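Local coordinates for protein Bd3460 (Bdellovibrio bacteriovorus, PDB 5CEC) that binds the predatory endopeptidase Bd3459 as an ankyrin-repeat immunity protein, probably shielding the predator from its own enzyme during cell invasion, at residues L67-A70 with A71-G74; G95-T98 with A99-A103; F102-N106 with D107-V111. One frame throughout, in Å; residues are numbered along the deposited sequence.

Overall arrangement
All three contacts are local, each along or at an end of an ankyrin helix, and all are largely buried. Contact 1 closes helix 66-72 of one repeat; contacts 2 and 3 share Phe102 and Ala103 and deal with the two ends of helix 99-105 in the next. Contact 1, partly exposed only at Gly73 and Gly74, is backbone bonding with small and sulfur-bearing side chains that suit packing between repeats. Contact 2, whose touching residues are all buried, adds a threonine cap and a glutamate over a ring, while contact 3, with Asn106 and Asp107 partly exposed, uses two waters and a salt bridge to Bd3459. Met68 and Met72 press on Phe102, and Ala71 and Gly74 pack on Ala108, joining the repeats.

Contact 1 of 3, residues L67-A70 with A71-G74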
loop_
_atom_site.group_PDB
_atom_site.type_symbol
_atom_site.label_atom_id
_atom_site.label_comp_id
_atom_site.label_asym_id
_atom_site.label_seq_id
_atom_site.Cartn_x
_atom_site.Cartn_y
_atom_site.Cartn_z
ATOM N N LEU B 67 -1.445 -21.105 4.282
ATOM C CA LEU B 67 -2.541 -20.493 3.544
ATOM C C LEU B 67 -3.060 -19.243 4.244
ATOM O O LEU B 67 -3.383 -18.248 3.581
ATOM C CB LEU B 67 -3.677 -21.505 3.344
ATOM C CG LEU B 67 -4.824 -21.012 2.470
ATOM C CD1 LEU B 67 -4.385 -20.801 1.046
ATOM C CD2 LEU B 67 -6.015 -21.934 2.553
ATOM N N MET B 68 -3.209 -19.300 5.566
ATOM C CA MET B 68 -3.649 -18.111 6.317
ATOM C C MET B 68 -2.684 -16.959 6.141
ATOM O O MET B 68 -3.120 -15.820 5.982
ATOM C CB MET B 68 -3.811 -18.414 7.796
ATOM C CG MET B 68 -4.969 -19.323 8.155
ATOM S SD MET B 68 -4.714 -19.853 9.861
ATOM C CE MET B 68 -5.681 -21.346 9.868
ATOM N N ASN B 69 -1.394 -17.245 6.227
ATOM C CA ASN B 69 -0.388 -16.236 6.000
ATOM C C ASN B 69 -0.473 -15.618 4.613
ATOM O O ASN B 69 -0.412 -14.397 4.481
ATOM C CB ASN B 69 0.998 -16.840 6.230
ATOM C CG ASN B 69 1.407 -16.840 7.676
ATOM O OD1 ASN B 69 1.835 -15.823 8.189
ATOM N ND2 ASN B 69 1.290 -17.981 8.341
ATOM N N ALA B 70 -0.610 -16.444 3.570
ATOM C CA ALA B 70 -0.706 -15.940 2.206
ATOM C C ALA B 70 -1.963 -15.091 2.024
ATOM O O ALA B 70 -1.940 -14.074 1.335
ATOM C CB ALA B 70 -0.710 -17.088 1.223
ATOM N N ALA B 71 -3.074 -15.543 2.599
ATOM C CA ALA B 71 -4.341 -14.829 2.500
ATOM C C ALA B 71 -4.291 -13.463 3.194
ATOM O O ALA B 71 -4.729 -12.471 2.616
ATOM C CB ALA B 71 -5.467 -15.661 3.060
ATOM N N MET B 72 -3.778 -13.446 4.423
ATOM C CA MET B 72 -3.657 -12.214 5.222
ATOM C C MET B 72 -2.783 -11.186 4.511
ATOM O O MET B 72 -3.063 -9.999 4.538
ATOM C CB MET B 72 -3.053 -12.526 6.598
ATOM C CG MET B 72 -2.719 -11.319 7.479
ATOM S SD MET B 72 -2.325 -11.793 9.171
ATOM C CE MET B 72 -1.245 -13.106 8.773
ATOM N N GLY B 73 -1.731 -11.673 3.851
ATOM C CA GLY B 73 -0.812 -10.796 3.133
ATOM C C GLY B 73 -1.273 -10.415 1.731
ATOM O O GLY B 73 -0.557 -9.693 1.038
ATOM N N GLY B 74 -2.443 -10.912 1.311
ATOM C CA GLY B 74 -2.991 -10.575 0.006
ATOM C C GLY B 74 -2.196 -11.120 -1.164
ATOM O O GLY B 74 -2.116 -10.484 -2.221
#
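This is a helix-terminating contact within one continuous run of chain, where the last turn of helix 66-72, the first helix of an ankyrin repeat, passes into the turn that leads to helix 76-84. Three successive i to i+4 bonds tie residues 67-70 to 71-74. Ala71 N donates to Leu67 O at 2.9 Å, Met72 N to Met68 O at 2.9 Å, and Gly73 N to Asn69 O at 3.1 Å. Gly74 then leaves the helix with a phi of 67°, a left-handed conformation that costs glycine little because it has no CB, and the turn closes as a Schellman motif.

Between the side chains the touch is lighter. Asn69 and Met72 run side by side in the same direction, and Asn69 OD1 lies 4.1 Å from Met72 CE, a van der Waals approach. Met72 reaches back because its CG is anti to the backbone N (chi1 173°) while the chain bends at chi3 (46°), which swings the methyl round toward the preceding turn. The other end of the amide is spoken for: Asn69 ND2 donates to Thr65 O, which holds the group at the start of the helix. Ala71 CB rests 3.4 Å from Leu67 O, and so small a side chain leaves room for a neighbouring helix to come close.

The faces of the helix divide among its neighbours. Asn69 meets Asn34, Ala37 and Glu38 of helix 31-39, Ala70 packs on Ile78 and Val79 of helix 76-84, and Met72 also touches Tyr388 of the Bd3459 chain. Leu67 and Ala71 lie on Ala99, and Met68 and Met72 on Phe102, of helix 99-105 in the following repeat.

Contact 2 of 3, residues G95-T98 with A99-A103; sequences GGET and ALAFA
Glu97 lays its carboxylate over the ring of Phe102, with OE1 3.8 Å above the ring plane near its centre. The two side chains cross at about a right angle, and their flat groups are inclined by 64°, so one oxygen rather than the whole carboxylate faces the ring. An anionic oxygen over the pi face should be mildly unfavourable by itself, and is probably paid for by the bonds of OE1 to Ser393 OG of the Bd3459 chain and of OE2 to Ala127 N, which together fix the glutamate at the interface. Its aliphatic part does the packing: CB lies 3.8 Å from Ala101 CB and equally far from Phe102 CE2. Alanine suits this place, since a methyl is small enough to lie against the CB and CG of Glu97.

Thr98 starts the helix as its N-cap. Its OG1 sits between the backbone N and the carbonyl carbon (chi1 67°), from where it accepts a long, weak bond from Ala101 N, 3.4 Å away but nearly straight. The first regular helical bond is firmer, Phe102 N donating to Thr98 O at 2.9 Å. The hydroxyl thus caps one N-H of the first turn, weakly, and a short hydroxyl side chain suits an N-cap. Thr98 O also lies 3.3 Å from Phe102 CD2.

Helix 99-105 packs on helices of its own and the preceding repeat: Ala99 and Phe102 bear on helix 66-72, while Leu100 reaches Ala112, Leu115 and Ile116 of its partner, helix 109-117.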
loop_
_atom_site.group_PDB
_atom_site.type_symbol
_atom_site.label_atom_id
_atom_site.label_comp_id
_atom_site.label_asym_id
_atom_site.label_seq_id
_atom_site.Cartn_x
_atom_site.Cartn_y
_atom_site.Cartn_z
ATOM N N GLY B 95 -7.657 -16.944 16.799
ATOM C CA GLY B 95 -8.759 -16.022 16.690
ATOM C C GLY B 95 -9.994 -16.602 16.018
ATOM O O GLY B 95 -10.960 -15.890 15.782
ATOM N N GLY B 96 -9.964 -17.895 15.719
ATOM C CA GLY B 96 -11.111 -18.564 15.093
ATOM C C GLY B 96 -11.283 -18.343 13.614
ATOM O O GLY B 96 -12.342 -18.680 13.075
ATOM N N GLU B 97 -10.255 -17.798 12.964
ATOM C CA GLU B 97 -10.350 -17.385 11.579
ATOM C C GLU B 97 -9.763 -18.371 10.605
ATOM O O GLU B 97 -8.648 -18.855 10.770
ATOM C CB GLU B 97 -9.697 -16.022 11.399
ATOM C CG GLU B 97 -10.501 -14.907 12.057
ATOM C CD GLU B 97 -9.965 -13.512 11.792
ATOM O OE1 GLU B 97 -8.724 -13.349 11.771
ATOM O OE2 GLU B 97 -10.799 -12.590 11.626
ATOM N N THR B 98 -10.529 -18.661 9.561
ATOM C CA THR B 98 -10.021 -19.409 8.419
ATOM C C THR B 98 -9.275 -18.448 7.482
ATOM O O THR B 98 -9.318 -17.194 7.651
ATOM C CB THR B 98 -11.127 -20.064 7.602
ATOM O OG1 THR B 98 -11.901 -19.033 6.989
ATOM C CG2 THR B 98 -12.025 -20.974 8.464
ATOM N N ALA B 99 -8.557 -19.007 6.521
ATOM C CA ALA B 99 -7.892 -18.207 5.499
ATOM C C ALA B 99 -8.815 -17.197 4.831
ATOM O O ALA B 99 -8.406 -16.059 4.586
ATOM C CB ALA B 99 -7.228 -19.075 4.425
ATOM N N LEU B 100 -10.053 -17.606 4.550
ATOM C CA LEU B 100 -10.995 -16.689 3.918
ATOM C C LEU B 100 -11.301 -15.516 4.843
ATOM O O LEU B 100 -11.397 -14.361 4.375
ATOM C CB LEU B 100 -12.269 -17.432 3.506
ATOM C CG LEU B 100 -13.359 -16.553 2.886
ATOM C CD1 LEU B 100 -12.875 -15.747 1.673
ATOM C CD2 LEU B 100 -14.549 -17.418 2.486
ATOM N N ALA B 101 -11.478 -15.780 6.128
ATOM C CA ALA B 101 -11.625 -14.675 7.080
ATOM C C ALA B 101 -10.421 -13.773 7.117
ATOM O O ALA B 101 -10.601 -12.556 7.127
ATOM C CB ALA B 101 -11.945 -15.189 8.463
ATOM N N PHE B 102 -9.227 -14.312 7.093
ATOM C CA PHE B 102 -8.016 -13.478 7.006
ATOM C C PHE B 102 -8.030 -12.586 5.779
ATOM O O PHE B 102 -7.693 -11.409 5.868
ATOM C CB PHE B 102 -6.746 -14.318 7.025
ATOM C CG PHE B 102 -6.288 -14.686 8.390
ATOM C CD1 PHE B 102 -5.596 -13.760 9.134
ATOM C CD2 PHE B 102 -6.546 -15.940 8.965
ATOM C CE1 PHE B 102 -5.172 -14.042 10.412
ATOM C CE2 PHE B 102 -6.075 -16.227 10.247
ATOM C CZ PHE B 102 -5.390 -15.272 10.954
ATOM N N ALA B 103 -8.439 -13.136 4.640
ATOM C CA ALA B 103 -8.438 -12.369 3.400
ATOM C C ALA B 103 -9.437 -11.220 3.495
ATOM O O ALA B 103 -9.096 -10.070 3.223
ATOM C CB ALA B 103 -8.774 -13.260 2.221
#

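Contact 3 of 3, residues F102-N106 with D107-V111; sequences FAVTN and DAYDV
Asp107 takes up the chain where helix 99-105 ends, and its N donates to Val104 O at 3.0 Å, approaching from well above the carbonyl plane. Its phi of 59° makes it the C-prime residue of the turn, a left-handed conformation that asparagine, aspartate and glycine tolerate better than most residues. Its carboxylate works in two directions. OD1 accepts from two waters, one of which also donates to Val104 O and accepts from Tyr109 OH, whereas the other, weakly bound to OD1, also donates to Thr105 O; OD2 forms a salt bridge with Lys403 of the Bd3459 chain.

Ala108 follows, its N donating to Ala103 O at 2.8 Å, while its small CB stays 4.3 Å from Ala103 CB. Tyr109 begins the next helix and crosses Val104 at a slant: CE1 lies 4.0 Å from Val104 CG1, and Tyr109 OH is 3.5 Å from Val104 CG1. The phenol therefore pairs apolar ring carbons with a polar end that reaches the shared water. Val111 CG1 lies 3.7 Å from Ala103 CB, and the branched side chain also packs on Ala71 and Val79 of the preceding repeat.

Just before Asp107, Asn106 folds back toward its own helix with CG beside its own N (chi1 -74°). ND2 then reaches Phe102 O at 3.0 Å, a carbonyl that also accepts from Asn106 N.

The paired bonds from Ala108 N and Asp107 N form a Schellman motif that ends helix 99-105, in the turn between the two antiparallel helices of an ankyrin repeat.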
loop_
_atom_site.group_PDB
_atom_site.type_symbol
_atom_site.label_atom_id
_atom_site.label_comp_id
_atom_site.label_asym_id
_atom_site.label_seq_id
_atom_site.Cartn_x
_atom_site.Cartn_y
_atom_site.Cartn_z
ATOM N N PHE B 102 -9.227 -14.312 7.093
ATOM C CA PHE B 102 -8.016 -13.478 7.006
ATOM C C PHE B 102 -8.030 -12.586 5.779
ATOM O O PHE B 102 -7.693 -11.409 5.868
ATOM C CB PHE B 102 -6.746 -14.318 7.025
ATOM C CG PHE B 102 -6.288 -14.686 8.390
ATOM C CD1 PHE B 102 -5.596 -13.760 9.134
ATOM C CD2 PHE B 102 -6.546 -15.940 8.965
ATOM C CE1 PHE B 102 -5.172 -14.042 10.412
ATOM C CE2 PHE B 102 -6.075 -16.227 10.247
ATOM C CZ PHE B 102 -5.390 -15.272 10.954
ATOM N N ALA B 103 -8.439 -13.136 4.640
ATOM C CA ALA B 103 -8.438 -12.369 3.400
ATOM C C ALA B 103 -9.437 -11.220 3.495
ATOM O O ALA B 103 -9.096 -10.070 3.223
ATOM C CB ALA B 103 -8.774 -13.260 2.221
ATOM N N VAL B 104 -10.682 -11.521 3.847
ATOM C CA VAL B 104 -11.712 -10.483 3.915
ATOM C C VAL B 104 -11.321 -9.410 4.905
ATOM O O VAL B 104 -11.382 -8.199 4.603
ATOM C CB VAL B 104 -13.084 -11.114 4.226
ATOM C CG1 VAL B 104 -14.093 -10.066 4.642
ATOM C CG2 VAL B 104 -13.539 -11.886 2.988
ATOM N N THR B 105 -10.905 -9.811 6.104
ATOM C CA THR B 105 -10.637 -8.830 7.150
ATOM C C THR B 105 -9.396 -7.985 6.884
ATOM O O THR B 105 -9.288 -6.894 7.438
ATOM C CB THR B 105 -10.499 -9.474 8.536
ATOM O OG1 THR B 105 -9.440 -10.414 8.513
ATOM C CG2 THR B 105 -11.803 -10.152 8.977
ATOM N N ASN B 106 -8.485 -8.459 6.044
ATOM C CA ASN B 106 -7.333 -7.674 5.625
ATOM C C ASN B 106 -7.487 -7.043 4.250
ATOM O O ASN B 106 -6.506 -6.580 3.685
ATOM C CB ASN B 106 -6.061 -8.522 5.730
ATOM C CG ASN B 106 -5.606 -8.716 7.174
ATOM O OD1 ASN B 106 -4.867 -7.868 7.728
ATOM N ND2 ASN B 106 -6.035 -9.813 7.801
ATOM N N ASP B 107 -8.728 -6.967 3.759
ATOM C CA ASP B 107 -9.068 -6.322 2.493
ATOM C C ASP B 107 -8.360 -6.933 1.294
ATOM O O ASP B 107 -8.208 -6.286 0.260
ATOM C CB ASP B 107 -8.835 -4.802 2.547
ATOM C CG ASP B 107 -9.770 -4.070 3.484
ATOM O OD1 ASP B 107 -10.424 -4.652 4.345
ATOM O OD2 ASP B 107 -9.890 -2.850 3.385
ATOM N N ALA B 108 -8.042 -8.235 1.379
ATOM C CA ALA B 108 -7.496 -8.989 0.259
ATOM C C ALA B 108 -8.649 -9.649 -0.485
ATOM O O ALA B 108 -8.846 -10.853 -0.448
ATOM C CB ALA B 108 -6.486 -10.007 0.722
ATOM N N TYR B 109 -9.436 -8.822 -1.155
ATOM C CA TYR B 109 -10.665 -9.284 -1.770
ATOM C C TYR B 109 -10.454 -10.062 -3.061
ATOM O O TYR B 109 -11.269 -10.919 -3.378
ATOM C CB TYR B 109 -11.625 -8.109 -1.947
ATOM C CG TYR B 109 -12.299 -7.769 -0.633
ATOM C CD1 TYR B 109 -13.297 -8.590 -0.120
ATOM C CD2 TYR B 109 -11.919 -6.659 0.139
ATOM C CE1 TYR B 109 -13.922 -8.326 1.084
ATOM C CE2 TYR B 109 -12.531 -6.389 1.356
ATOM C CZ TYR B 109 -13.536 -7.213 1.825
ATOM O OH TYR B 109 -14.195 -6.967 3.001
ATOM N N ASP B 110 -9.345 -9.830 -3.755
ATOM C CA ASP B 110 -8.953 -10.755 -4.828
ATOM C C ASP B 110 -8.719 -12.185 -4.312
ATOM O O ASP B 110 -9.165 -13.180 -4.917
ATOM C CB ASP B 110 -7.715 -10.237 -5.590
ATOM C CG ASP B 110 -6.450 -9.926 -4.650
ATOM O OD1 ASP B 110 -6.533 -9.783 -3.357
ATOM O OD2 ASP B 110 -5.348 -9.826 -5.251
ATOM N N VAL B 111 -8.035 -12.280 -3.181
ATOM C CA VAL B 111 -7.798 -13.553 -2.542
ATOM C C VAL B 111 -9.122 -14.151 -2.072
ATOM O O VAL B 111 -9.388 -15.356 -2.247
ATOM C CB VAL B 111 -6.795 -13.433 -1.379
ATOM C CG1 VAL B 111 -6.770 -14.719 -0.576
ATOM C CG2 VAL B 111 -5.397 -13.110 -1.894
HETATM O O HOH W 1 -12.838 -5.630 4.826
HETATM O O HOH W 2 -8.650 -4.267 6.506
#